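Local coordinates for protein DnaJ homolog dnj-2 (Caenorhabditis elegans, PDB 2QSA) that probably acts as a membrane-bound Hsp40 co-chaperone of the DNAJC25 family, its J domain, the part in this model, stimulating an Hsp70 partner, at residues V23-A34 / Y69-K78. Numbering follows the deposited sequence. Where two conformers were deposited one is given.
Sequences VNREEFDKQKLA and YETLKDDEAK
K78 passes over one face of the F28 ring, the two side chains running in opposite directions, with K78 CE 3.4 Å from the F28 centroid and almost on the normal, a CH-pi contact. A bend at the last torsion (chi4 -64°) carries K78 NZ onward over the same face, 4.5 Å from the F28 centroid in cation-pi geometry. The ammonium then pairs with D82 and donates to a water that in turn bonds R25 O, tying the lysine to the turn before helix 30-43. F28 CZ also sits 3.6 Å from L72 O. With an alanine at F28 the K78 methylenes lose the ring they lie on, and the gap next to L72 O is likely to leave the middle of the lysine chain less fixed, though D82 would still hold its end. Next to this stack begins the antiparallel helix pair of the J domain: the start of helix 30-43 runs at 173° to the end of helix 52-73. Between them L33 crosses L72 at about a right angle, L33 CD2 3.7 Å from L72 CB, while L33 CG meets the Y69 ring edge in plane. Farther along, Y69 OH abuts A34 CB at 3.3 Å. On the outer side the extended K30 chain crosses D75 nearly perpendicularly, and K30 NZ donates to D75 OD1 at 2.8 Å on its syn lone pair, a hydrogen-bonded salt bridge.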
loop_
_atom_site.group_PDB
_atom_site.type_symbol
_atom_site.label_atom_id
_atom_site.label_comp_id
_atom_site.label_asym_id
_atom_site.label_seq_id
_atom_site.Cartn_x
_atom_site.Cartn_y
_atom_site.Cartn_z
ATOM N N VAL A 23 -0.108 2.543 9.921
ATOM C CA VAL A 23 -1.316 2.096 10.613
ATOM C C VAL A 23 -1.116 0.663 11.096
ATOM O O VAL A 23 -0.237 -0.052 10.610
ATOM C CB VAL A 23 -2.597 2.182 9.754
ATOM C CG1 VAL A 23 -2.928 3.625 9.435
ATOM C CG2 VAL A 23 -2.448 1.398 8.517
ATOM N N ASN A 24 -1.934 0.253 12.049
ATOM C CA ASN A 24 -1.727 -1.025 12.701
ATOM C C ASN A 24 -2.836 -1.970 12.238
ATOM O O ASN A 24 -4.009 -1.655 12.412
ATOM C CB ASN A 24 -1.781 -0.778 14.221
ATOM C CG ASN A 24 -1.623 -2.033 15.038
ATOM O OD1 ASN A 24 -1.430 -3.129 14.504
ATOM N ND2 ASN A 24 -1.672 -1.876 16.376
ATOM N N ARG A 25 -2.492 -3.116 11.653
ATOM C CA ARG A 25 -3.536 -4.064 11.230
ATOM C C ARG A 25 -4.502 -4.431 12.377
ATOM O O ARG A 25 -5.712 -4.472 12.204
ATOM C CB ARG A 25 -2.924 -5.347 10.644
ATOM C CG ARG A 25 -3.926 -6.376 10.221
ATOM C CD ARG A 25 -3.237 -7.570 9.555
ATOM N NE ARG A 25 -4.199 -8.665 9.347
ATOM C CZ ARG A 25 -3.880 -9.873 8.901
ATOM N NH1 ARG A 25 -2.633 -10.173 8.616
ATOM N NH2 ARG A 25 -4.830 -10.786 8.758
ATOM N N GLU A 26 -3.951 -4.655 13.566
ATOM C CA GLU A 26 -4.786 -5.102 14.675
ATOM C C GLU A 26 -5.688 -4.003 15.241
ATOM O O GLU A 26 -6.665 -4.315 15.914
ATOM C CB GLU A 26 -3.939 -5.771 15.770
ATOM C CG GLU A 26 -2.825 -6.718 15.261
ATOM C CD GLU A 26 -3.296 -7.788 14.265
ATOM O OE1 GLU A 26 -4.497 -8.145 14.277
ATOM O OE2 GLU A 26 -2.454 -8.288 13.479
ATOM N N GLU A 27 -5.376 -2.731 14.964
ATOM C CA GLU A 27 -6.197 -1.617 15.465
ATOM C C GLU A 27 -6.718 -0.776 14.297
ATOM O O GLU A 27 -6.897 0.451 14.385
ATOM C CB GLU A 27 -5.429 -0.767 16.489
ATOM C CG GLU A 27 -4.854 -1.557 17.684
ATOM C CD GLU A 27 -5.906 -2.045 18.696
ATOM O OE1 GLU A 27 -7.020 -1.489 18.751
ATOM O OE2 GLU A 27 -5.609 -2.987 19.467
ATOM N N PHE A 28 -6.993 -1.459 13.196
ATOM C CA PHE A 28 -7.428 -0.814 11.958
ATOM C C PHE A 28 -8.846 -0.264 12.020
ATOM O O PHE A 28 -9.750 -0.895 12.583
ATOM C CB PHE A 28 -7.378 -1.868 10.850
ATOM C CG PHE A 28 -7.903 -1.382 9.531
ATOM C CD1 PHE A 28 -7.059 -0.764 8.612
ATOM C CD2 PHE A 28 -9.270 -1.471 9.239
ATOM C CE1 PHE A 28 -7.542 -0.318 7.385
ATOM C CE2 PHE A 28 -9.766 -1.027 8.009
ATOM C CZ PHE A 28 -8.904 -0.432 7.091
ATOM N N ASP A 29 -9.042 0.927 11.468
ATOM C CA ASP A 29 -10.364 1.320 10.966
ATOM C C ASP A 29 -10.212 2.355 9.862
ATOM O O ASP A 29 -9.125 2.938 9.675
ATOM C CB ASP A 29 -11.329 1.811 12.061
ATOM C CG ASP A 29 -10.885 3.136 12.717
ATOM O OD1 ASP A 29 -10.663 4.140 12.025
ATOM O OD2 ASP A 29 -10.824 3.199 13.964
ATOM N N LYS A 30 -11.287 2.556 9.117
ATOM C CA LYS A 30 -11.202 3.341 7.883
ATOM C C LYS A 30 -10.995 4.832 8.165
ATOM O O LYS A 30 -10.472 5.587 7.323
ATOM C CB LYS A 30 -12.447 3.110 7.037
ATOM C CG LYS A 30 -12.464 1.711 6.449
ATOM C CD LYS A 30 -13.590 1.574 5.448
ATOM C CE LYS A 30 -13.931 0.152 5.246
ATOM N NZ LYS A 30 -15.236 0.103 4.540
ATOM N N GLN A 31 -11.476 5.276 9.331
ATOM C CA GLN A 31 -11.269 6.652 9.708
ATOM C C GLN A 31 -9.770 6.936 9.914
ATOM O O GLN A 31 -9.226 7.898 9.333
ATOM C CB GLN A 31 -12.125 6.938 10.939
ATOM C CG GLN A 31 -12.398 8.328 11.268
ATOM C CD GLN A 31 -13.388 8.380 12.460
ATOM O OE1 GLN A 31 -14.648 8.367 12.298
ATOM N NE2 GLN A 31 -12.824 8.463 13.641
ATOM N N LYS A 32 -9.098 6.096 10.715
ATOM C CA LYS A 32 -7.679 6.232 10.966
ATOM C C LYS A 32 -6.889 6.101 9.669
ATOM O O LYS A 32 -5.880 6.787 9.484
ATOM C CB LYS A 32 -7.175 5.135 11.922
ATOM C CG LYS A 32 -7.780 5.192 13.300
ATOM C CD LYS A 32 -7.167 4.062 14.115
ATOM C CE LYS A 32 -7.919 3.768 15.368
ATOM N NZ LYS A 32 -7.085 2.765 16.093
ATOM N N LEU A 33 -7.317 5.151 8.825
ATOM C CA LEU A 33 -6.625 4.880 7.544
ATOM C C LEU A 33 -6.684 6.136 6.668
ATOM O O LEU A 33 -5.664 6.540 6.091
ATOM C CB LEU A 33 -7.291 3.702 6.823
ATOM C CG LEU A 33 -6.603 3.357 5.488
ATOM C CD1 LEU A 33 -5.223 2.681 5.754
ATOM C CD2 LEU A 33 -7.498 2.441 4.686
ATOM N N ALA A 34 -7.861 6.758 6.588
ATOM C CA ALA A 34 -8.001 7.931 5.702
ATOM C C ALA A 34 -7.123 9.091 6.241
ATOM O O ALA A 34 -6.462 9.818 5.485
ATOM C CB ALA A 34 -9.468 8.374 5.597
ATOM N N TYR A 69 -3.104 2.916 0.260
ATOM C CA TYR A 69 -4.470 3.341 0.652
ATOM C C TYR A 69 -5.511 2.586 -0.175
ATOM O O TYR A 69 -6.523 2.168 0.378
ATOM C CB TYR A 69 -4.608 4.839 0.453
ATOM C CG TYR A 69 -5.908 5.416 0.950
ATOM C CD1 TYR A 69 -6.359 5.174 2.258
ATOM C CD2 TYR A 69 -6.653 6.296 0.159
ATOM C CE1 TYR A 69 -7.542 5.746 2.774
ATOM C CE2 TYR A 69 -7.855 6.895 0.678
ATOM C CZ TYR A 69 -8.289 6.605 1.989
ATOM O OH TYR A 69 -9.448 7.179 2.494
ATOM N N GLU A 70 -5.259 2.437 -1.481
ATOM C CA GLU A 70 -6.188 1.711 -2.356
ATOM C C GLU A 70 -6.367 0.265 -1.917
ATOM O O GLU A 70 -7.473 -0.265 -1.967
ATOM C CB GLU A 70 -5.728 1.808 -3.805
ATOM C CG GLU A 70 -5.827 3.234 -4.342
ATOM C CD GLU A 70 -5.048 3.472 -5.644
ATOM O OE1 GLU A 70 -4.456 2.495 -6.168
ATOM O OE2 GLU A 70 -5.028 4.639 -6.147
ATOM N N THR A 71 -5.279 -0.360 -1.468
ATOM C CA THR A 71 -5.318 -1.752 -1.021
ATOM C C THR A 71 -6.106 -1.886 0.274
ATOM O O THR A 71 -6.860 -2.857 0.429
ATOM C CB THR A 71 -3.886 -2.230 -0.785
ATOM O OG1 THR A 71 -3.180 -2.139 -2.053
ATOM C CG2 THR A 71 -3.843 -3.674 -0.218
ATOM N N LEU A 72 -5.939 -0.924 1.185
ATOM C CA LEU A 72 -6.505 -1.101 2.519
ATOM C C LEU A 72 -7.906 -0.503 2.650
ATOM O O LEU A 72 -8.657 -0.893 3.550
ATOM C CB LEU A 72 -5.582 -0.550 3.594
ATOM C CG LEU A 72 -4.214 -1.262 3.661
ATOM C CD1 LEU A 72 -3.301 -0.528 4.664
ATOM C CD2 LEU A 72 -4.441 -2.723 4.041
ATOM N N LYS A 73 -8.248 0.461 1.798
ATOM C CA LYS A 73 -9.546 1.166 1.930
ATOM C C LYS A 73 -10.692 0.375 1.311
ATOM O O LYS A 73 -11.864 0.528 1.730
ATOM C CB LYS A 73 -9.474 2.567 1.297
ATOM C CG LYS A 73 -10.742 3.419 1.431
ATOM C CD LYS A 73 -11.003 3.854 2.859
ATOM C CE LYS A 73 -12.020 5.011 2.926
ATOM N NZ LYS A 73 -13.249 4.730 2.122
ATOM N N ASP A 74 -10.352 -0.405 0.274
ATOM C CA ASP A 74 -11.332 -1.245 -0.401
ATOM C C ASP A 74 -11.508 -2.554 0.364
ATOM O O ASP A 74 -10.561 -3.307 0.567
ATOM C CB ASP A 74 -10.892 -1.545 -1.834
ATOM C CG ASP A 74 -11.938 -2.326 -2.595
ATOM O OD1 ASP A 74 -12.992 -1.711 -2.904
ATOM O OD2 ASP A 74 -11.726 -3.535 -2.867
ATOM N N ASP A 75 -12.735 -2.838 0.798
ATOM C CA ASP A 75 -12.941 -4.040 1.653
ATOM C C ASP A 75 -12.457 -5.371 1.053
ATOM O O ASP A 75 -11.857 -6.199 1.748
ATOM C CB ASP A 75 -14.411 -4.191 2.029
ATOM C CG ASP A 75 -14.918 -3.025 2.856
ATOM O OD1 ASP A 75 -14.135 -2.125 3.208
ATOM O OD2 ASP A 75 -16.139 -2.993 3.084
ATOM N N GLU A 76 -12.738 -5.551 -0.240
ATOM C CA GLU A 76 -12.366 -6.771 -0.951
ATOM C C GLU A 76 -10.850 -6.879 -1.119
ATOM O O GLU A 76 -10.268 -7.942 -0.847
ATOM C CB GLU A 76 -13.048 -6.846 -2.320
ATOM C CG GLU A 76 -12.804 -8.134 -3.077
ATOM C CD GLU A 76 -13.759 -8.328 -4.237
ATOM O OE1 GLU A 76 -14.399 -7.344 -4.691
ATOM O OE2 GLU A 76 -13.877 -9.478 -4.683
ATOM N N ALA A 77 -10.216 -5.776 -1.517
ATOM C CA ALA A 77 -8.745 -5.727 -1.699
ATOM C C ALA A 77 -8.103 -6.032 -0.341
ATOM O O ALA A 77 -7.132 -6.794 -0.279
ATOM C CB ALA A 77 -8.301 -4.351 -2.218
ATOM N N LYS A 78 -8.651 -5.437 0.735
ATOM C CA LYS A 78 -8.037 -5.595 2.067
ATOM C C LYS A 78 -8.174 -7.059 2.501
ATOM O O LYS A 78 -7.238 -7.618 3.061
ATOM C CB LYS A 78 -8.689 -4.659 3.114
ATOM C CG LYS A 78 -8.019 -4.763 4.458
ATOM C CD LYS A 78 -8.653 -3.804 5.447
ATOM C CE LYS A 78 -7.923 -3.879 6.813
ATOM N NZ LYS A 78 -8.079 -5.248 7.451
HETATM O O HOH W 1 -7.437 -5.425 10.225
#